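PDB 5BTO: decapping nuclease RAI1 from Scheffersomyces stipitis, which removes NAD caps from RNA and also hydrolyses N7-methylguanosine caps and 5'-triphosphate ends, with a divalent metal cation as cofactor. Local coordinates for residues 67-72 / 298-303; 357-362 / 374-379. All coordinates share one frame; numbering follows the deposited sequence.

Interaction 1 comes first along the chain and interaction 2 follows in series, since the first loop is already closed before the second opens. Interaction 1 spans 225 intervening residues: it brings the loop ahead of helix 87-101 against the segment 298-303 at the start of strand 302-309, outermost in the four-stranded mixed sheet within this chain. Interaction 2 is local, closing a hairpin of strands 359-365 and 370-375 in the ten-stranded mixed sheet and carrying the chain on into helix 378-388. The two lie on opposite sides of the centre of the chain, with their own centres about 47 Å apart, and do not touch. Both belong to the RAI1-like PD-(D/E)XK nuclease fold.

Interaction 1: residues 67-72 / 298-303; sequences DLQAGY and DSFFLR
Leu68 and Gln69 grip Phe300 from two directions, one by its backbone carbonyl and the other by its ring. The main-chain N of Leu68 gives a nearly straight bond to Phe300 O (2.8 Å, 162° at the hydrogen), next to the single bridge that pairs Asp67 with Phe301. The Leu68 side chain adds a single apolar touch, CD1 to Leu302 CD1 at 4.2 Å, where the loop meets strand 302-309.

Gln69 crosses the Phe300 side chain at about a right angle. Its CG sits between the backbone N and the carbonyl carbon (chi1 69°), and the extended chain beyond runs past the ring, with CB 3.8 Å from Phe300 CG and CD 3.8 Å from Phe300 CD2. The amide plane is inclined 51° to the ring. NE2 makes a weak, bent bond to Ser299 O (3.5 Å), while OE1 takes a weak bond from Arg177 of helix 169-188. The Phe300 ring also meets His174 of that helix, which carries the metal ligand Glu186 farther along.

Asp67 shapes the loop: its OD1 accepts from Gln69 N at 3.0 Å in an Asx turn, within a type I turn from Asp67 to Ala70. Its OD2 takes a bond from a water that also donates to Ser299 O (2.8 Å) and accepts weakly from Gln69 NE2. With an alanine here in place of Gln69, Phe300 would probably lose the cover of the glutamine chain, and Ser299 O and Arg177 their weak amide partners. Since its other polar links are weak or pass through water, the contact probably depends chiefly on the bond from Leu68 N to Phe300 O and on the packing round the Phe300 ring.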
loop_
_atom_site.group_PDB
_atom_site.type_symbol
_atom_site.label_atom_id
_atom_site.label_comp_id
_atom_site.label_asym_id
_atom_site.label_seq_id
_atom_site.Cartn_x
_atom_site.Cartn_y
_atom_site.Cartn_z
ATOM N N ASP A 67 -25.723 20.990 34.724
ATOM C CA ASP A 67 -25.787 19.533 34.791
ATOM C C ASP A 67 -26.172 18.980 33.422
ATOM O O ASP A 67 -27.311 19.129 32.977
ATOM C CB ASP A 67 -26.811 19.115 35.859
ATOM C CG ASP A 67 -26.861 17.612 36.074
ATOM O OD1 ASP A 67 -26.326 16.868 35.228
ATOM O OD2 ASP A 67 -27.448 17.175 37.088
ATOM N N LEU A 68 -25.217 18.340 32.754
ATOM C CA LEU A 68 -25.436 17.879 31.384
ATOM C C LEU A 68 -26.216 16.572 31.277
ATOM O O LEU A 68 -26.516 16.123 30.177
ATOM C CB LEU A 68 -24.112 17.771 30.621
ATOM C CG LEU A 68 -23.367 19.083 30.379
ATOM C CD1 LEU A 68 -22.052 18.809 29.687
ATOM C CD2 LEU A 68 -24.217 20.049 29.564
ATOM N N GLN A 69 -26.542 15.950 32.404
ATOM C CA GLN A 69 -27.444 14.805 32.352
ATOM C C GLN A 69 -28.855 15.207 32.774
ATOM O O GLN A 69 -29.756 14.372 32.824
ATOM C CB GLN A 69 -26.935 13.633 33.199
ATOM C CG GLN A 69 -26.966 13.875 34.698
ATOM C CD GLN A 69 -26.791 12.595 35.491
ATOM O OE1 GLN A 69 -27.294 11.542 35.104
ATOM N NE2 GLN A 69 -26.072 12.676 36.604
ATOM N N ALA A 70 -29.046 16.492 33.065
ATOM C CA ALA A 70 -30.355 16.979 33.493
ATOM C C ALA A 70 -31.356 16.959 32.341
ATOM O O ALA A 70 -31.023 17.302 31.204
ATOM C CB ALA A 70 -30.243 18.379 34.081
ATOM N N GLY A 71 -32.586 16.558 32.642
ATOM C CA GLY A 71 -33.621 16.465 31.631
ATOM C C GLY A 71 -33.522 15.194 30.809
ATOM O O GLY A 71 -34.257 15.014 29.839
ATOM N N TYR A 72 -32.615 14.305 31.198
ATOM C CA TYR A 72 -32.380 13.078 30.445
ATOM C C TYR A 72 -33.660 12.282 30.217
ATOM O O TYR A 72 -33.838 11.656 29.170
ATOM C CB TYR A 72 -31.339 12.205 31.146
ATOM C CG TYR A 72 -31.224 10.817 30.559
ATOM C CD1 TYR A 72 -30.613 10.611 29.329
ATOM C CD2 TYR A 72 -31.719 9.714 31.236
ATOM C CE1 TYR A 72 -30.504 9.342 28.788
ATOM C CE2 TYR A 72 -31.618 8.441 30.702
ATOM C CZ TYR A 72 -31.010 8.261 29.478
ATOM O OH TYR A 72 -30.906 6.997 28.943
ATOM N N ASP A 298 -17.771 13.179 36.434
ATOM C CA ASP A 298 -18.564 11.962 36.630
ATOM C C ASP A 298 -20.045 12.225 36.860
ATOM O O ASP A 298 -20.893 11.411 36.492
ATOM C CB ASP A 298 -18.032 11.164 37.820
ATOM C CG ASP A 298 -16.885 10.263 37.447
ATOM O OD1 ASP A 298 -17.126 9.264 36.735
ATOM O OD2 ASP A 298 -15.748 10.551 37.876
ATOM N N SER A 299 -20.356 13.343 37.504
ATOM C CA SER A 299 -21.745 13.684 37.777
ATOM C C SER A 299 -22.331 14.469 36.616
ATOM O O SER A 299 -23.453 14.963 36.689
ATOM C CB SER A 299 -21.864 14.471 39.082
ATOM O OG SER A 299 -21.514 13.659 40.186
ATOM N N PHE A 300 -21.552 14.574 35.546
ATOM C CA PHE A 300 -21.973 15.247 34.319
ATOM C C PHE A 300 -22.079 16.766 34.470
ATOM O O PHE A 300 -22.710 17.432 33.647
ATOM C CB PHE A 300 -23.279 14.651 33.777
ATOM C CG PHE A 300 -23.120 13.280 33.174
ATOM C CD1 PHE A 300 -22.679 13.130 31.866
ATOM C CD2 PHE A 300 -23.420 12.144 33.908
ATOM C CE1 PHE A 300 -22.535 11.877 31.304
ATOM C CE2 PHE A 300 -23.280 10.883 33.351
ATOM C CZ PHE A 300 -22.835 10.748 32.047
ATOM N N PHE A 301 -21.460 17.311 35.515
ATOM C CA PHE A 301 -21.353 18.762 35.640
ATOM C C PHE A 301 -20.346 19.299 34.632
ATOM O O PHE A 301 -19.249 18.758 34.482
ATOM C CB PHE A 301 -20.943 19.177 37.057
ATOM C CG PHE A 301 -22.034 19.021 38.072
ATOM C CD1 PHE A 301 -23.143 19.852 38.050
ATOM C CD2 PHE A 301 -21.953 18.046 39.048
ATOM C CE1 PHE A 301 -24.157 19.710 38.984
ATOM C CE2 PHE A 301 -22.959 17.896 39.983
ATOM C CZ PHE A 301 -24.063 18.731 39.953
ATOM N N LEU A 302 -20.728 20.361 33.937
ATOM C CA LEU A 302 -19.824 21.046 33.017
ATOM C C LEU A 302 -18.806 21.845 33.816
ATOM O O LEU A 302 -19.173 22.773 34.543
ATOM C CB LEU A 302 -20.617 21.979 32.109
ATOM C CG LEU A 302 -19.827 22.776 31.080
ATOM C CD1 LEU A 302 -19.176 21.838 30.062
ATOM C CD2 LEU A 302 -20.759 23.741 30.379
ATOM N N ARG A 303 -17.533 21.484 33.689
ATOM C CA ARG A 303 -16.480 22.101 34.494
ATOM C C ARG A 303 -15.616 23.073 33.699
ATOM O O ARG A 303 -15.108 24.052 34.242
ATOM C CB ARG A 303 -15.593 21.025 35.122
ATOM C CG ARG A 303 -16.325 20.103 36.067
ATOM C CD ARG A 303 -16.746 20.854 37.329
ATOM N NE ARG A 303 -17.422 19.988 38.287
ATOM C CZ ARG A 303 -17.942 20.410 39.435
ATOM N NH1 ARG A 303 -17.870 21.694 39.770
ATOM N NH2 ARG A 303 -18.540 19.552 40.251
HETATM O O HOH W 1 -25.644 15.430 38.382
HETATM O O HOH W 2 -24.019 10.719 37.707
#

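Interaction 2: residues 357-362 / 374-379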
loop_
_atom_site.group_PDB
_atom_site.type_symbol
_atom_site.label_atom_id
_atom_site.label_comp_id
_atom_site.label_asym_id
_atom_site.label_seq_id
_atom_site.Cartn_x
_atom_site.Cartn_y
_atom_site.Cartn_z
ATOM N N SER A 357 -23.196 -0.047 -15.536
ATOM C CA SER A 357 -23.742 -1.393 -15.423
ATOM C C SER A 357 -23.336 -2.081 -14.126
ATOM O O SER A 357 -23.800 -3.183 -13.840
ATOM C CB SER A 357 -23.327 -2.258 -16.625
ATOM O OG SER A 357 -21.976 -2.687 -16.518
ATOM N N LYS A 358 -22.488 -1.423 -13.337
ATOM C CA LYS A 358 -21.868 -2.047 -12.164
ATOM C C LYS A 358 -21.907 -1.180 -10.906
ATOM O O LYS A 358 -21.994 0.030 -10.985
ATOM C CB LYS A 358 -20.401 -2.367 -12.459
ATOM C CG LYS A 358 -20.161 -3.302 -13.630
ATOM C CD LYS A 358 -18.674 -3.603 -13.749
ATOM C CE LYS A 358 -18.370 -4.500 -14.945
ATOM N NZ LYS A 358 -19.180 -5.760 -14.942
ATOM N N ALA A 359 -21.805 -1.826 -9.751
ATOM C CA ALA A 359 -21.681 -1.139 -8.467
ATOM C C ALA A 359 -20.545 -1.796 -7.696
ATOM O O ALA A 359 -20.193 -2.951 -7.969
ATOM C CB ALA A 359 -22.967 -1.238 -7.687
ATOM N N TYR A 360 -19.987 -1.074 -6.728
ATOM C CA TYR A 360 -18.808 -1.545 -6.003
ATOM C C TYR A 360 -18.967 -1.441 -4.479
ATOM O O TYR A 360 -19.750 -0.628 -3.965
ATOM C CB TYR A 360 -17.555 -0.771 -6.461
ATOM C CG TYR A 360 -17.171 -1.061 -7.895
ATOM C CD1 TYR A 360 -17.772 -0.388 -8.961
ATOM C CD2 TYR A 360 -16.220 -2.033 -8.190
ATOM C CE1 TYR A 360 -17.427 -0.693 -10.291
ATOM C CE2 TYR A 360 -15.874 -2.327 -9.494
ATOM C CZ TYR A 360 -16.471 -1.652 -10.539
ATOM O OH TYR A 360 -16.108 -1.986 -11.835
ATOM N N ARG A 361 -18.233 -2.298 -3.773
ATOM C CA ARG A 361 -18.150 -2.274 -2.317
ATOM C C ARG A 361 -16.712 -1.981 -1.913
ATOM O O ARG A 361 -15.790 -2.706 -2.292
ATOM C CB ARG A 361 -18.601 -3.619 -1.733
ATOM C CG ARG A 361 -18.256 -3.847 -0.260
ATOM C CD ARG A 361 -19.045 -2.907 0.673
ATOM N NE ARG A 361 -20.476 -2.893 0.363
ATOM C CZ ARG A 361 -21.306 -3.913 0.565
ATOM N NH1 ARG A 361 -20.861 -5.054 1.075
ATOM N NH2 ARG A 361 -22.589 -3.799 0.241
ATOM N N VAL A 362 -16.525 -0.895 -1.167
ATOM C CA VAL A 362 -15.232 -0.568 -0.579
ATOM C C VAL A 362 -15.289 -1.029 0.867
ATOM O O VAL A 362 -16.209 -0.671 1.599
ATOM C CB VAL A 362 -14.950 0.956 -0.624
ATOM C CG1 VAL A 362 -13.647 1.290 0.107
ATOM C CG2 VAL A 362 -14.898 1.446 -2.057
ATOM N N ARG A 374 -14.485 -4.279 -4.313
ATOM C CA ARG A 374 -15.108 -5.461 -4.906
ATOM C C ARG A 374 -16.301 -5.072 -5.770
ATOM O O ARG A 374 -17.102 -4.223 -5.383
ATOM C CB ARG A 374 -15.540 -6.407 -3.785
ATOM C CG ARG A 374 -16.477 -7.504 -4.197
ATOM C CD ARG A 374 -16.645 -8.497 -3.066
ATOM N NE ARG A 374 -17.418 -7.964 -1.948
ATOM C CZ ARG A 374 -18.738 -8.082 -1.846
ATOM N NH1 ARG A 374 -19.421 -8.697 -2.803
ATOM N NH2 ARG A 374 -19.378 -7.592 -0.793
ATOM N N GLU A 375 -16.414 -5.691 -6.944
ATOM C CA GLU A 375 -17.568 -5.483 -7.812
ATOM C C GLU A 375 -18.756 -6.278 -7.277
ATOM O O GLU A 375 -18.648 -7.482 -7.039
ATOM C CB GLU A 375 -17.247 -5.935 -9.248
ATOM C CG GLU A 375 -18.386 -5.732 -10.239
ATOM C CD GLU A 375 -18.028 -6.173 -11.648
ATOM O OE1 GLU A 375 -16.820 -6.244 -11.974
ATOM O OE2 GLU A 375 -18.963 -6.454 -12.429
ATOM N N LEU A 376 -19.892 -5.607 -7.092
ATOM C CA LEU A 376 -21.101 -6.267 -6.612
ATOM C C LEU A 376 -21.794 -6.974 -7.776
ATOM O O LEU A 376 -21.541 -6.657 -8.939
ATOM C CB LEU A 376 -22.049 -5.245 -5.960
ATOM C CG LEU A 376 -21.500 -4.586 -4.686
ATOM C CD1 LEU A 376 -22.324 -3.375 -4.236
ATOM C CD2 LEU A 376 -21.387 -5.621 -3.563
ATOM N N MET A 377 -22.663 -7.927 -7.463
ATOM C CA MET A 377 -23.432 -8.622 -8.487
ATOM C C MET A 377 -24.617 -7.758 -8.935
ATOM O O MET A 377 -24.904 -6.720 -8.331
ATOM C CB MET A 377 -23.890 -9.986 -7.967
ATOM C CG MET A 377 -22.738 -10.889 -7.518
ATOM S SD MET A 377 -22.272 -12.109 -8.767
ATOM C CE MET A 377 -20.914 -12.966 -7.972
ATOM N N GLY A 378 -25.296 -8.183 -9.993
ATOM C CA GLY A 378 -26.307 -7.365 -10.639
ATOM C C GLY A 378 -27.465 -6.947 -9.754
ATOM O O GLY A 378 -27.967 -5.831 -9.866
ATOM N N ASN A 379 -27.913 -7.838 -8.881
ATOM C CA ASN A 379 -29.082 -7.521 -8.066
ATOM C C ASN A 379 -28.771 -6.494 -6.970
ATOM O O ASN A 379 -29.638 -5.707 -6.583
ATOM C CB ASN A 379 -29.743 -8.789 -7.516
ATOM C CG ASN A 379 -30.612 -9.495 -8.561
ATOM O OD1 ASN A 379 -31.227 -8.848 -9.418
ATOM N ND2 ASN A 379 -30.671 -10.825 -8.491
HETATM O O HOH W 3 -22.370 -4.453 -10.110
#
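Tyr360 and Glu375 form a non-hydrogen-bonded pair, and Arg361 and Arg374 the hydrogen-bonded pair beside it, in the antiparallel hairpin of strands 359-365 and 370-375, with Arg361 N to Arg374 O at 2.8 Å and in the carbonyl plane. The return bond runs from Arg374 N to Arg361 O, and Leu376 N also donates to Ala359 O. This hairpin belongs to the large mixed sheet, where strand 132-139 flanks it next to 359-365.

On the face of Tyr360 and Glu375, the tyrosine ring lies against the glutamate backbone and stem, CE2 being 3.9 Å from Glu375 CB. The glutamate chain is extended with CG anti to the backbone N (chi1 -179°), which carries its carboxylate to Lys358. There the lysine bends at its last torsion and closes a salt bridge, NZ meeting OE2 of Glu375 at 2.6 Å on the syn side, 33° out of the carboxylate plane.

Arg361 and Arg374 share the other face, side by side and pointing the same way, their guanidinium planes 83° apart. Arg361 NH2 is hydrogen-bonded to Asn135 of strand 132-139, and Leu376 CD2 lies over one face of its guanidinium. Between Ala359 and Leu376, a water accepts from Ala359 N at 2.7 Å and donates to Leu376 O at 2.6 Å.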